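Local coordinates for protein kirola (Actinidia deliciosa, PDB 4IGV) that is a kiwifruit allergen of the ripening-related protein family, of uncertain function but probably able to bind small hydrophobic ligands in a Bet v 1-like cavity, at residues Asp71-Ile76 and Val83-Val88. Sequence-based numbering, arbitrary orientation.
Sequences DIVEAI and VTFKIV
Val83 meets Val73 and Ile76 where strands 65-77 and 82-88 pair as an antiparallel beta hairpin of the Bet v 1-like sheet, their short segments running 145° apart. In one of its two conformers, with CG2 anti to the backbone N, Val83 has that methyl 3.8 Å from Val73 CG1 and close to Ile76 CG1. Thr84 lies opposite a classic beta bulge, since two residues face it: its O accepts from Glu74 N at 2.8 Å, a bond bent to 142° at the hydrogen, while its N donates to Ala75 O at a straighter 167°. The extra residue shifts the register by one and brings the Glu74 side chain across Thr84 CG2. Phe85 projects to the same face as Val73 and Asp71; Val73 CG2 approaches ring atom CE1 obliquely at 4.0 Å, and Asp71 OD2, also hydrogen-bonded to an unidentified molecule, probably from the crystallisation liquor, sits 3.6 Å from Phe85 CB. Lys86 forms the regular two-bond pair with Ile72, its N reaching Ile72 O at 2.8 Å and its O accepting from Ile72 N. On the face shared with Thr84 and Ala75, where Ile100 of strand 96-107 also packs, its extended chain passes the Glu74 carboxylate at an angle, OE1 3.4 Å from Lys86 CB but 5.0 Å from Lys86 NZ, too far for a salt bridge. Ile87 lies alongside Asp71, its CG1 3.6 Å from Asp71 OD1.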
loop_
_atom_site.group_PDB
_atom_site.type_symbol
_atom_site.label_atom_id
_atom_site.label_comp_id
_atom_site.label_asym_id
_atom_site.label_seq_id
_atom_site.Cartn_x
_atom_site.Cartn_y
_atom_site.Cartn_z
ATOM N N ASP A 71 4.133 -0.725 9.808
ATOM C CA ASP A 71 3.193 -1.762 9.393
ATOM C C ASP A 71 3.753 -3.142 9.617
ATOM O O ASP A 71 4.989 -3.323 9.572
ATOM C CB ASP A 71 2.895 -1.732 7.892
ATOM C CG ASP A 71 2.203 -0.501 7.401
ATOM O OD1 ASP A 71 2.071 0.504 8.119
ATOM O OD2 ASP A 71 1.808 -0.536 6.187
ATOM N N ILE A 72 2.858 -4.108 9.865
ATOM C CA ILE A 72 3.182 -5.528 9.825
ATOM C C ILE A 72 2.576 -6.138 8.573
ATOM O O ILE A 72 1.483 -5.776 8.150
ATOM C CB ILE A 72 2.741 -6.312 11.131
ATOM C CG1 ILE A 72 3.138 -7.792 11.072
ATOM C CG2 ILE A 72 1.255 -6.181 11.407
ATOM C CD1 ILE A 72 3.142 -8.479 12.455
ATOM N N VAL A 73 3.307 -7.056 7.953
ATOM C CA VAL A 73 2.741 -7.832 6.846
ATOM C C VAL A 73 1.935 -8.949 7.502
ATOM O O VAL A 73 2.495 -9.895 8.081
ATOM C CB VAL A 73 3.792 -8.375 5.941
ATOM C CG1 VAL A 73 3.112 -9.292 4.876
ATOM C CG2 VAL A 73 4.551 -7.237 5.224
ATOM N N GLU A 74 0.617 -8.832 7.494
ATOM C CA GLU A 74 -0.288 -9.751 8.182
ATOM C C GLU A 74 -0.548 -10.995 7.356
ATOM O O GLU A 74 -0.919 -12.012 7.941
ATOM C CB GLU A 74 -1.609 -8.987 8.448
ATOM C CG GLU A 74 -2.887 -9.618 8.715
ATOM C CD GLU A 74 -3.909 -8.533 9.179
ATOM O OE1 GLU A 74 -3.588 -7.737 10.089
ATOM O OE2 GLU A 74 -5.034 -8.588 8.722
ATOM N N ALA A 75 -0.521 -10.894 6.042
ATOM C CA ALA A 75 -0.880 -11.998 5.164
ATOM C C ALA A 75 -0.237 -11.865 3.829
ATOM O O ALA A 75 -0.046 -10.749 3.328
ATOM C CB ALA A 75 -2.427 -12.056 5.014
ATOM N N ILE A 76 0.043 -13.001 3.241
ATOM C CA ILE A 76 0.525 -13.142 1.871
ATOM C C ILE A 76 -0.181 -14.281 1.211
ATOM O O ILE A 76 -0.307 -15.339 1.850
ATOM C CB ILE A 76 2.031 -13.378 1.800
ATOM C CG1 ILE A 76 2.750 -12.134 2.263
ATOM C CG2 ILE A 76 2.509 -13.821 0.387
ATOM C CD1 ILE A 76 4.243 -12.228 2.289
ATOM N N VAL A 83 -0.991 -9.182 -0.820
ATOM C CA VAL A 83 -0.233 -8.892 0.405
ATOM C C VAL A 83 -1.069 -7.940 1.233
ATOM O O VAL A 83 -1.707 -7.019 0.702
ATOM C CB VAL A 83 1.190 -8.429 0.113
ATOM C CG1 VAL A 83 1.197 -7.227 -0.816
ATOM C CG2 VAL A 83 1.967 -8.147 1.464
ATOM N N THR A 84 -1.161 -8.234 2.529
ATOM C CA THR A 84 -1.942 -7.465 3.475
ATOM C C THR A 84 -1.030 -6.812 4.518
ATOM O O THR A 84 -0.261 -7.489 5.203
ATOM C CB THR A 84 -2.968 -8.323 4.211
ATOM O OG1 THR A 84 -3.832 -8.950 3.249
ATOM C CG2 THR A 84 -3.797 -7.517 5.198
ATOM N N PHE A 85 -1.141 -5.488 4.603
ATOM C CA PHE A 85 -0.382 -4.654 5.537
ATOM C C PHE A 85 -1.305 -4.139 6.634
ATOM O O PHE A 85 -2.402 -3.634 6.365
ATOM C CB PHE A 85 0.159 -3.457 4.808
ATOM C CG PHE A 85 1.110 -3.780 3.688
ATOM C CD1 PHE A 85 2.461 -3.961 3.922
ATOM C CD2 PHE A 85 0.647 -3.898 2.408
ATOM C CE1 PHE A 85 3.344 -4.282 2.843
ATOM C CE2 PHE A 85 1.508 -4.206 1.326
ATOM C CZ PHE A 85 2.850 -4.402 1.558
ATOM N N LYS A 86 -0.933 -4.367 7.890
ATOM C CA LYS A 86 -1.650 -3.820 9.042
ATOM C C LYS A 86 -0.864 -2.619 9.574
ATOM O O LYS A 86 0.279 -2.788 9.945
ATOM C CB LYS A 86 -1.836 -4.864 10.153
ATOM C CG LYS A 86 -2.409 -4.287 11.431
ATOM C CD LYS A 86 -2.538 -5.388 12.487
ATOM C CE LYS A 86 -2.900 -4.827 13.803
ATOM N NZ LYS A 86 -2.871 -5.986 14.741
ATOM N N ILE A 87 -1.480 -1.458 9.663
ATOM C CA ILE A 87 -0.830 -0.282 10.224
ATOM C C ILE A 87 -0.897 -0.356 11.723
ATOM O O ILE A 87 -1.983 -0.523 12.288
ATOM C CB ILE A 87 -1.447 1.053 9.703
ATOM C CG1 ILE A 87 -1.481 1.069 8.170
ATOM C CG2 ILE A 87 -0.666 2.263 10.340
ATOM C CD1 ILE A 87 -2.220 2.261 7.539
ATOM N N VAL A 88 0.245 -0.288 12.392
ATOM C CA VAL A 88 0.269 -0.458 13.857
ATOM C C VAL A 88 0.644 0.795 14.572
ATOM O O VAL A 88 0.210 1.003 15.723
ATOM C CB VAL A 88 1.122 -1.629 14.303
ATOM C CG1 VAL A 88 0.501 -2.952 13.713
ATOM C CG2 VAL A 88 2.564 -1.512 13.980
#